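Local atomic coordinates of benzyl alcohol dehydrogenase (Acinetobacter calcoaceticus, PDB entry 1F8F), a protein that catalyses the NAD-dependent oxidation of benzyl alcohol to benzaldehyde and, like many zinc-dependent medium-chain alcohol dehydrogenases, carries both a catalytic-type and a four-cysteine zinc site. Residues R27-D32 / I71-P76; V38-M43 / K365-I370; V87-G92 / N154-V159; G118-G123 / N136-A141. All coordinates share one frame; numbering follows the deposited sequence.

Contact 1 of 4, residues R27-D32 / I71-P76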
# COMPACT_ATOMS: atom_id res chain seq x y z
N ARG A 27 -27.45 -34.18 -13.05
CA ARG A 27 -27.06 -35.19 -12.08
C ARG A 27 -26.89 -34.67 -10.67
O ARG A 27 -26.79 -33.46 -10.45
CB ARG A 27 -25.74 -35.83 -12.54
CG ARG A 27 -24.50 -35.10 -12.10
CD ARG A 27 -23.22 -35.63 -12.71
NE ARG A 27 -22.11 -34.72 -12.55
CZ ARG A 27 -21.51 -34.12 -11.55
NH1 ARG A 27 -21.85 -34.28 -10.28
NH2 ARG A 27 -20.49 -33.32 -11.84
N GLN A 28 -26.77 -35.59 -9.71
CA GLN A 28 -26.51 -35.21 -8.34
C GLN A 28 -25.04 -34.73 -8.20
O GLN A 28 -24.15 -35.00 -8.99
CB GLN A 28 -26.74 -36.27 -7.30
CG GLN A 28 -28.06 -36.52 -6.65
CD GLN A 28 -29.09 -35.44 -6.78
OE1 GLN A 28 -29.44 -34.78 -5.80
NE2 GLN A 28 -29.61 -35.29 -8.00
N PRO A 29 -24.81 -33.96 -7.16
CA PRO A 29 -23.51 -33.36 -6.90
C PRO A 29 -22.52 -34.30 -6.23
O PRO A 29 -22.86 -35.17 -5.44
CB PRO A 29 -23.87 -32.23 -5.95
CG PRO A 29 -25.00 -32.81 -5.15
CD PRO A 29 -25.83 -33.52 -6.16
N GLN A 30 -21.25 -34.09 -6.57
CA GLN A 30 -20.15 -34.86 -6.00
C GLN A 30 -19.19 -33.94 -5.26
O GLN A 30 -19.45 -32.75 -5.01
CB GLN A 30 -19.50 -35.68 -7.12
CG GLN A 30 -20.44 -36.75 -7.67
CD GLN A 30 -19.97 -37.52 -8.88
OE1 GLN A 30 -19.62 -38.70 -8.75
NE2 GLN A 30 -19.98 -36.93 -10.08
N GLY A 31 -18.08 -34.50 -4.82
CA GLY A 31 -17.06 -33.82 -4.05
C GLY A 31 -17.57 -32.60 -3.28
O GLY A 31 -18.25 -32.71 -2.27
N ASP A 32 -17.13 -31.43 -3.76
CA ASP A 32 -17.53 -30.16 -3.15
C ASP A 32 -18.50 -29.34 -4.00
O ASP A 32 -18.81 -28.13 -3.77
CB ASP A 32 -16.28 -29.46 -2.67
CG ASP A 32 -15.41 -28.75 -3.69
OD1 ASP A 32 -15.56 -28.92 -4.90
OD2 ASP A 32 -14.55 -27.93 -3.25
N ILE A 71 -30.36 -23.85 -1.94
CA ILE A 71 -29.67 -25.15 -1.99
C ILE A 71 -30.65 -26.30 -1.71
O ILE A 71 -31.26 -26.37 -0.67
CB ILE A 71 -28.48 -25.22 -1.04
CG1 ILE A 71 -27.38 -24.22 -1.46
CG2 ILE A 71 -27.91 -26.64 -1.06
CD1 ILE A 71 -26.34 -24.00 -0.39
N GLU A 72 -30.64 -27.27 -2.56
CA GLU A 72 -31.36 -28.48 -2.75
C GLU A 72 -30.57 -29.76 -2.47
O GLU A 72 -31.15 -30.85 -2.36
CB GLU A 72 -31.71 -28.52 -4.26
CG GLU A 72 -32.36 -29.74 -4.80
CD GLU A 72 -33.86 -29.93 -4.66
OE1 GLU A 72 -34.67 -29.02 -4.38
OE2 GLU A 72 -34.25 -31.10 -4.86
N ALA A 73 -29.26 -29.67 -2.51
CA ALA A 73 -28.36 -30.78 -2.28
C ALA A 73 -26.88 -30.33 -2.32
O ALA A 73 -26.50 -29.56 -3.19
CB ALA A 73 -28.61 -31.91 -3.28
N ILE A 74 -26.11 -30.80 -1.34
CA ILE A 74 -24.69 -30.51 -1.22
C ILE A 74 -23.87 -31.76 -1.45
O ILE A 74 -24.42 -32.82 -1.21
CB ILE A 74 -24.31 -30.01 0.18
CG1 ILE A 74 -24.80 -31.00 1.23
CG2 ILE A 74 -24.83 -28.61 0.41
CD1 ILE A 74 -24.46 -30.57 2.65
N GLY A 75 -22.65 -31.74 -1.91
CA GLY A 75 -21.85 -32.96 -2.03
C GLY A 75 -21.33 -33.31 -0.63
O GLY A 75 -21.53 -32.63 0.38
N PRO A 76 -20.63 -34.45 -0.56
CA PRO A 76 -20.07 -34.92 0.70
C PRO A 76 -18.92 -34.14 1.31
O PRO A 76 -18.83 -34.10 2.54
CB PRO A 76 -19.72 -36.36 0.36
CG PRO A 76 -19.55 -36.45 -1.12
CD PRO A 76 -20.37 -35.35 -1.71
O HOH W 1 -32.60 -33.74 -5.69
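P29 and A73 make the apolar part of this surface contact, the proline ring directed at the strand with its CG 4.2 Å from A73 CB. The same CG also rests against the backbone beyond, 4.0 Å from I74 O. The side chain of Q28, bent at chi2 (-16°), brings OE1 to 3.9 Å from A73 CB. Further along, P76 closes on the backbone of the loop: its CD comes to 3.4 Å from G31 O. Because a proline nitrogen carries no hydrogen, P76 N and G31 O meet without a bond, and G75, lacking a side chain, lets Q30 O approach its CA to 3.8 Å.

No hydrogen bond joins the segments directly; a water does, donating to E72 OE2 and weakly to Q28 OE1. Inside the loop, R27 NH1 donates to Q28 O at 2.7 Å; the guanidinium has Q30 NE2 over one face and also forms a salt bridge with E33.

The strand pairs with 33-42, where E72 and A73 both face L35. The loop 27-32 thus packs beside a classic beta bulge at the end of strand 66-74, in the GroES-like domain.

Contact 2 of 4, residues V38-M43 / K365-I370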
# COMPACT_ATOMS: atom_id res chain seq x y z
N VAL A 38 -32.83 -22.76 -8.85
CA VAL A 38 -32.80 -21.35 -9.23
C VAL A 38 -34.11 -20.56 -9.11
O VAL A 38 -35.13 -20.92 -9.72
CB VAL A 38 -32.26 -21.30 -10.66
CG1 VAL A 38 -32.17 -19.88 -11.24
CG2 VAL A 38 -30.90 -22.00 -10.79
N VAL A 39 -34.11 -19.43 -8.41
CA VAL A 39 -35.27 -18.54 -8.31
C VAL A 39 -35.26 -17.54 -9.46
O VAL A 39 -36.26 -17.40 -10.19
CB VAL A 39 -35.34 -17.87 -6.94
CG1 VAL A 39 -36.45 -16.82 -6.80
CG2 VAL A 39 -35.56 -18.90 -5.82
N ALA A 40 -34.08 -16.90 -9.73
CA ALA A 40 -33.95 -15.96 -10.83
C ALA A 40 -32.48 -15.69 -11.20
O ALA A 40 -31.58 -15.85 -10.40
CB ALA A 40 -34.70 -14.65 -10.51
N THR A 41 -32.25 -15.30 -12.46
CA THR A 41 -30.91 -15.14 -12.98
C THR A 41 -30.77 -13.84 -13.77
O THR A 41 -31.52 -13.68 -14.73
CB THR A 41 -30.54 -16.25 -13.97
OG1 THR A 41 -30.63 -17.52 -13.31
CG2 THR A 41 -29.10 -16.17 -14.49
N GLY A 42 -29.81 -13.01 -13.39
CA GLY A 42 -29.60 -11.77 -14.15
C GLY A 42 -29.10 -11.96 -15.56
O GLY A 42 -28.50 -12.99 -15.87
N MET A 43 -29.29 -10.99 -16.44
CA MET A 43 -28.83 -11.01 -17.82
C MET A 43 -27.78 -9.90 -18.01
O MET A 43 -27.94 -8.76 -17.63
CB MET A 43 -29.89 -10.75 -18.89
CG MET A 43 -29.32 -10.98 -20.30
SD MET A 43 -30.59 -10.48 -21.55
CE MET A 43 -31.73 -11.85 -21.35
N LYS A 365 -30.62 -3.51 -16.23
CA LYS A 365 -30.35 -4.86 -15.76
C LYS A 365 -31.58 -5.77 -15.73
O LYS A 365 -32.26 -5.86 -14.71
CB LYS A 365 -29.68 -4.80 -14.35
CG LYS A 365 -29.52 -6.12 -13.64
CD LYS A 365 -28.66 -7.11 -14.45
CE LYS A 365 -27.23 -6.63 -14.62
NZ LYS A 365 -26.41 -7.57 -15.48
N PRO A 366 -31.77 -6.59 -16.74
CA PRO A 366 -32.86 -7.60 -16.73
C PRO A 366 -32.60 -8.73 -15.77
O PRO A 366 -31.44 -9.09 -15.48
CB PRO A 366 -32.91 -8.08 -18.17
CG PRO A 366 -31.88 -7.33 -18.98
CD PRO A 366 -30.94 -6.67 -17.98
N ILE A 367 -33.61 -9.36 -15.21
CA ILE A 367 -33.63 -10.51 -14.31
C ILE A 367 -34.71 -11.50 -14.74
O ILE A 367 -35.88 -11.13 -14.95
CB ILE A 367 -33.79 -10.23 -12.83
CG1 ILE A 367 -32.74 -9.24 -12.30
CG2 ILE A 367 -33.63 -11.56 -12.07
CD1 ILE A 367 -32.68 -9.03 -10.79
N ILE A 368 -34.28 -12.63 -15.29
CA ILE A 368 -35.17 -13.68 -15.77
C ILE A 368 -35.71 -14.43 -14.56
O ILE A 368 -34.96 -15.15 -13.86
CB ILE A 368 -34.46 -14.61 -16.80
CG1 ILE A 368 -33.83 -13.84 -17.93
CG2 ILE A 368 -35.49 -15.56 -17.45
CD1 ILE A 368 -32.39 -13.46 -18.03
N LYS A 369 -36.99 -14.28 -14.25
CA LYS A 369 -37.65 -15.04 -13.19
C LYS A 369 -37.92 -16.47 -13.70
O LYS A 369 -38.49 -16.59 -14.77
CB LYS A 369 -38.98 -14.51 -12.70
CG LYS A 369 -38.93 -13.34 -11.75
CD LYS A 369 -40.38 -13.03 -11.31
CE LYS A 369 -40.44 -11.60 -10.78
NZ LYS A 369 -41.46 -11.45 -9.69
N ILE A 370 -37.43 -17.45 -12.98
CA ILE A 370 -37.43 -18.85 -13.35
C ILE A 370 -38.30 -19.76 -12.49
O ILE A 370 -39.18 -20.40 -13.05
CB ILE A 370 -35.96 -19.31 -13.38
CG1 ILE A 370 -35.27 -18.62 -14.56
CG2 ILE A 370 -35.87 -20.83 -13.51
CD1 ILE A 370 -33.76 -18.76 -14.64
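K365 NZ donates to M43 O at 2.9 Å, approaching from above the carbonyl plane, and the ammonium group is also held by a salt bridge to E66. Bends at chi2 and chi3 (60° and 64°) curl the lysine chain across toward M43, bringing NZ to its carbonyl. Four backbone bonds follow: M43 N to P366 O, I368 N to T41 O, T41 N to I368 O, and I370 N to V39 O at 3.0 Å.

These bonds make an antiparallel ladder in which T41 and I368 are the hydrogen-bonded pair, flanked by the non-hydrogen-bonded pairs A40-K369 and G42-I367. At the non-hydrogen-bonded pairs the strands close in, and A40 CA lies 3.3 Å from I368 O in a CA-H...O contact. The ladder joins the last strand of the chain to strand 33-42 of the GroES-like domain; V39 and A40, both facing S68, form a classic beta bulge on the neighbouring strand's side.

On the face of A40 and I367, the alanine CB meets I367 CG2 at 3.6 Å. On the face of T41 and I368, the isoleucine CD1 reaches M43 CE at 3.7 Å, while I370 CD1 lies 3.6 Å from T41 OG1, whose hydrogen-bond partner is S144 O. Next to these, V38 CG1 touches I370 CD1 at 3.9 Å, and M43 CB packs on the P366 ring. Helix 351-360 covers M43, P366 and I368.

Contact 3 of 4, residues V87-G92 / N154-V159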
# COMPACT_ATOMS: atom_id res chain seq x y z
N VAL A 87 -28.49 -18.53 -1.94
CA VAL A 87 -27.19 -18.24 -2.49
C VAL A 87 -27.18 -17.42 -3.79
O VAL A 87 -28.11 -17.28 -4.59
CB VAL A 87 -26.41 -19.55 -2.78
CG1 VAL A 87 -25.98 -20.35 -1.53
CG2 VAL A 87 -27.28 -20.48 -3.64
N VAL A 88 -25.97 -16.81 -3.95
CA VAL A 88 -25.65 -16.05 -5.18
C VAL A 88 -24.52 -16.79 -5.90
O VAL A 88 -23.60 -17.28 -5.22
CB VAL A 88 -25.33 -14.60 -4.80
CG1 VAL A 88 -24.73 -13.92 -6.05
CG2 VAL A 88 -26.57 -13.82 -4.37
N LEU A 89 -24.52 -17.15 -7.13
CA LEU A 89 -23.54 -17.94 -7.84
C LEU A 89 -22.70 -16.96 -8.68
O LEU A 89 -23.18 -16.28 -9.57
CB LEU A 89 -24.22 -18.81 -8.90
CG LEU A 89 -25.42 -19.62 -8.42
CD1 LEU A 89 -25.76 -20.71 -9.45
CD2 LEU A 89 -25.13 -20.32 -7.09
N SER A 90 -21.45 -16.87 -8.31
CA SER A 90 -20.45 -15.97 -8.83
C SER A 90 -19.61 -16.69 -9.88
O SER A 90 -19.94 -17.83 -10.22
CB SER A 90 -19.55 -15.47 -7.68
OG SER A 90 -18.71 -14.39 -7.99
N TYR A 91 -18.57 -16.08 -10.42
CA TYR A 91 -17.74 -16.72 -11.42
C TYR A 91 -16.97 -17.92 -10.82
O TYR A 91 -17.01 -18.28 -9.67
CB TYR A 91 -16.76 -15.75 -12.06
CG TYR A 91 -15.84 -15.05 -11.06
CD1 TYR A 91 -14.57 -15.56 -10.77
CD2 TYR A 91 -16.21 -13.85 -10.47
CE1 TYR A 91 -13.73 -14.93 -9.85
CE2 TYR A 91 -15.40 -13.20 -9.57
CZ TYR A 91 -14.15 -13.72 -9.30
OH TYR A 91 -13.35 -13.08 -8.39
N GLY A 92 -16.25 -18.60 -11.71
CA GLY A 92 -15.47 -19.79 -11.56
C GLY A 92 -13.97 -19.69 -11.38
O GLY A 92 -13.20 -19.20 -12.18
N ASN A 154 -16.77 -23.14 -3.66
CA ASN A 154 -16.11 -21.82 -3.63
C ASN A 154 -16.82 -20.76 -4.50
O ASN A 154 -16.60 -19.57 -4.23
CB ASN A 154 -14.62 -21.81 -3.89
CG ASN A 154 -14.25 -22.19 -5.29
OD1 ASN A 154 -15.15 -22.54 -6.08
ND2 ASN A 154 -12.95 -22.11 -5.58
N ASN A 155 -17.64 -21.10 -5.49
CA ASN A 155 -18.38 -20.06 -6.20
C ASN A 155 -19.81 -19.96 -5.66
O ASN A 155 -20.57 -19.23 -6.31
CB ASN A 155 -18.35 -20.11 -7.71
CG ASN A 155 -18.90 -21.29 -8.48
OD1 ASN A 155 -18.58 -22.46 -8.21
ND2 ASN A 155 -19.70 -20.93 -9.46
N THR A 156 -20.18 -20.56 -4.55
CA THR A 156 -21.56 -20.45 -4.06
C THR A 156 -21.55 -19.66 -2.78
O THR A 156 -21.06 -20.08 -1.74
CB THR A 156 -22.18 -21.84 -3.95
OG1 THR A 156 -22.01 -22.53 -5.21
CG2 THR A 156 -23.68 -21.88 -3.69
N VAL A 157 -22.10 -18.45 -2.76
CA VAL A 157 -22.12 -17.47 -1.73
C VAL A 157 -23.45 -17.35 -0.98
O VAL A 157 -24.47 -16.82 -1.37
CB VAL A 157 -21.74 -16.06 -2.17
CG1 VAL A 157 -21.38 -15.12 -1.06
CG2 VAL A 157 -20.58 -16.05 -3.18
N LYS A 158 -23.38 -17.78 0.30
CA LYS A 158 -24.51 -17.73 1.21
C LYS A 158 -24.91 -16.29 1.51
O LYS A 158 -24.05 -15.48 1.87
CB LYS A 158 -24.26 -18.50 2.51
CG LYS A 158 -25.30 -18.29 3.60
CD LYS A 158 -25.35 -19.52 4.53
CE LYS A 158 -25.62 -19.12 5.97
NZ LYS A 158 -25.61 -20.34 6.86
N VAL A 159 -26.19 -15.96 1.35
CA VAL A 159 -26.66 -14.63 1.73
C VAL A 159 -27.90 -14.78 2.62
O VAL A 159 -28.53 -15.83 2.76
CB VAL A 159 -26.96 -13.66 0.58
CG1 VAL A 159 -25.81 -13.39 -0.36
CG2 VAL A 159 -28.16 -14.18 -0.23
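N155 lays its side-chain amide against the backbone of S90 and Y91, with S90 O in the amide plane at the ND2 end. The N-H...O bond is 3.2 Å long and nearly straight (167°), but ND2 stands above the plane of the S90 carbonyl. A chi1 of 62° sets CG between the asparagine's own N and carbonyl carbon, which turns the amide along the partner chain. The backbone of N155 serves the same partner, its O accepting from S90 N, and OD1 takes the amide N of R152.

Beyond N155 the two strands pair antiparallel. V88 and V157 exchange two backbone bonds, V88 N to V157 O at 3.0 Å and V157 N to V88 O at 3.1 Å. V87 CA adds a CA-H...O contact to V157 O. T156 CG2, anti to its backbone N (chi1 -53° for OG1), meets V87 CG1 at 3.5 Å and L89 CD2 at 4.0 Å, while its OG1 turns to R152 O and S151 OG. On the face of V88 and V157, V88 CG2 meets V159 CG1 at 4.1 Å.

The polar groups of N155 are thus shared among S90, R152 and, weakly, A141 O, so this buried amide probably helps to hold the chain where it leaves strand 86-89 toward Y91, whose side chain lies about 7 Å from bound NAD.

Contact 4 of 4, residues G118-G123 / N136-A141. With SO4 (sulfate ion), chain D.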
# COMPACT_ATOMS: atom_id res chain seq x y z
N GLY A 118 -16.68 -24.55 -21.76
CA GLY A 118 -17.94 -25.15 -22.13
C GLY A 118 -18.09 -26.48 -21.43
O GLY A 118 -19.14 -27.12 -21.55
N ALA A 119 -17.10 -26.84 -20.61
CA ALA A 119 -17.16 -28.10 -19.89
C ALA A 119 -16.42 -28.10 -18.56
O ALA A 119 -16.19 -27.07 -17.96
CB ALA A 119 -16.53 -29.15 -20.82
N ASP A 120 -16.15 -29.32 -18.06
CA ASP A 120 -15.45 -29.43 -16.78
C ASP A 120 -13.96 -29.67 -17.02
O ASP A 120 -13.45 -29.35 -18.09
CB ASP A 120 -16.03 -30.40 -15.81
CG ASP A 120 -16.07 -31.87 -16.17
OD1 ASP A 120 -15.51 -32.33 -17.18
OD2 ASP A 120 -16.72 -32.60 -15.38
N SER A 121 -13.28 -30.13 -15.98
CA SER A 121 -11.85 -30.40 -16.02
C SER A 121 -11.48 -31.48 -17.04
O SER A 121 -10.40 -31.39 -17.61
CB SER A 121 -11.32 -30.85 -14.65
OG SER A 121 -11.17 -29.74 -13.78
N GLU A 122 -12.36 -32.46 -17.23
CA GLU A 122 -12.11 -33.53 -18.18
C GLU A 122 -12.80 -33.44 -19.52
O GLU A 122 -12.29 -33.99 -20.50
CB GLU A 122 -12.48 -34.85 -17.49
CG GLU A 122 -11.58 -35.15 -16.30
CD GLU A 122 -12.23 -34.78 -14.99
OE1 GLU A 122 -13.40 -35.15 -14.78
OE2 GLU A 122 -11.59 -34.13 -14.15
N GLY A 123 -13.96 -32.77 -19.59
CA GLY A 123 -14.71 -32.65 -20.84
C GLY A 123 -16.12 -33.21 -20.63
O GLY A 123 -16.99 -33.23 -21.50
N ASN A 136 -23.12 -28.31 -24.22
CA ASN A 136 -22.12 -27.64 -23.41
C ASN A 136 -22.69 -26.90 -22.22
O ASN A 136 -23.72 -26.22 -22.33
CB ASN A 136 -21.34 -26.68 -24.32
CG ASN A 136 -20.52 -27.52 -25.29
OD1 ASN A 136 -20.08 -28.62 -24.89
ND2 ASN A 136 -20.32 -27.06 -26.51
N ASP A 137 -22.05 -27.02 -21.07
CA ASP A 137 -22.47 -26.42 -19.82
C ASP A 137 -21.32 -25.86 -18.99
O ASP A 137 -20.30 -25.40 -19.51
CB ASP A 137 -23.24 -27.48 -19.04
CG ASP A 137 -22.37 -28.59 -18.49
OD1 ASP A 137 -21.28 -28.77 -19.06
OD2 ASP A 137 -22.77 -29.23 -17.48
N HIS A 138 -21.48 -25.78 -17.67
CA HIS A 138 -20.42 -25.23 -16.81
C HIS A 138 -20.03 -23.81 -17.16
O HIS A 138 -18.86 -23.46 -16.97
CB HIS A 138 -19.12 -26.09 -16.99
CG HIS A 138 -19.18 -27.29 -16.14
ND1 HIS A 138 -19.71 -28.49 -16.57
CD2 HIS A 138 -18.80 -27.51 -14.85
CE1 HIS A 138 -19.67 -29.38 -15.59
NE2 HIS A 138 -19.10 -28.83 -14.54
N PHE A 139 -20.94 -23.00 -17.66
CA PHE A 139 -20.67 -21.65 -18.14
C PHE A 139 -20.60 -20.68 -16.97
O PHE A 139 -21.52 -20.50 -16.18
CB PHE A 139 -21.74 -21.23 -19.15
CG PHE A 139 -21.56 -19.83 -19.66
CD1 PHE A 139 -20.43 -19.49 -20.37
CD2 PHE A 139 -22.54 -18.85 -19.46
CE1 PHE A 139 -20.26 -18.24 -20.88
CE2 PHE A 139 -22.35 -17.58 -19.95
CZ PHE A 139 -21.20 -17.26 -20.66
N PHE A 140 -19.42 -20.12 -16.76
CA PHE A 140 -19.05 -19.33 -15.61
C PHE A 140 -19.29 -20.25 -14.40
O PHE A 140 -19.80 -19.81 -13.38
CB PHE A 140 -19.80 -18.01 -15.50
CG PHE A 140 -19.25 -16.86 -16.33
CD1 PHE A 140 -19.22 -16.79 -17.69
CD2 PHE A 140 -18.74 -15.79 -15.56
CE1 PHE A 140 -18.68 -15.68 -18.30
CE2 PHE A 140 -18.20 -14.67 -16.16
CZ PHE A 140 -18.18 -14.61 -17.55
N ALA A 141 -19.07 -21.55 -14.53
CA ALA A 141 -19.30 -22.57 -13.53
C ALA A 141 -20.70 -22.62 -12.94
O ALA A 141 -20.91 -22.98 -11.76
CB ALA A 141 -18.26 -22.43 -12.39
S SO4 D . -11.17 -29.86 -10.10
O1 SO4 D . -11.58 -31.30 -10.17
O2 SO4 D . -9.83 -29.71 -10.76
O3 SO4 D . -11.15 -29.38 -8.69
O4 SO4 D . -12.18 -29.06 -10.87
O HOH W 2 -16.46 -23.42 -18.86
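This is a loop-to-loop contact, partly buried, between two irregular pieces of the long connection from helix 111-114 to strand 148-152. One direct hydrogen bond spans it: D137 N donates to G118 O at 3.0 Å. A water adds a second link, accepting from G118 N and donating to H138 O.

The H138 ring supplies the packing. D120 CB sits over one face, 3.9 Å from the ring centroid in a CH-pi contact, while A119 O comes to 3.2 Å from H138 CB. In the ring plane, ND1 donates to D137 OD1 at 3.0 Å with an angle of 162°, a bond that would help to hold the ring's rotation. It reaches OD1 from above the carboxylate plane, and OD2 accepts from A126 N, so both carboxylate oxygens of D137 are engaged.

D120 in turn shapes its own loop. With chi1 at 63°, CG lies between its N and carbonyl carbon, and OD1 accepts from E122 N and, at 2.9 Å, from G123 N. Next to it S121 OG donates to O4 of a sulfate, probably from the crystallisation liquor, that R152 also binds. The arrangement pairs an Asx turn and Asx motif at D120 with a histidine-carboxylate hydrogen bond between H138 and D137.

Overall arrangement
Contacts 1, 3 and 4 belong to the GroES-like domain; contact 2 returns the C-terminal strand 365-369 to the sheet of that domain and so encloses contacts 3 and 4 in its loop. Contacts 1, 2 and 3 reach one mixed sheet, through neighbouring strands 33-42, 66-74 and 86-89. Contacts 1 and 3, with centres about 14 Å apart, touch through I71 and V87. Contact 4 is nested inside the loop closed by contact 3, their centres about 16 Å apart, and joins it where Y91 packs on F140 and G92 on A141. Contacts 1 and 2 are farthest apart, with centres about 23 Å apart. K365 in contact 2 and Y91 in contact 3 lie near the NAD and a zinc, whereas contact 1 is at the outer surface.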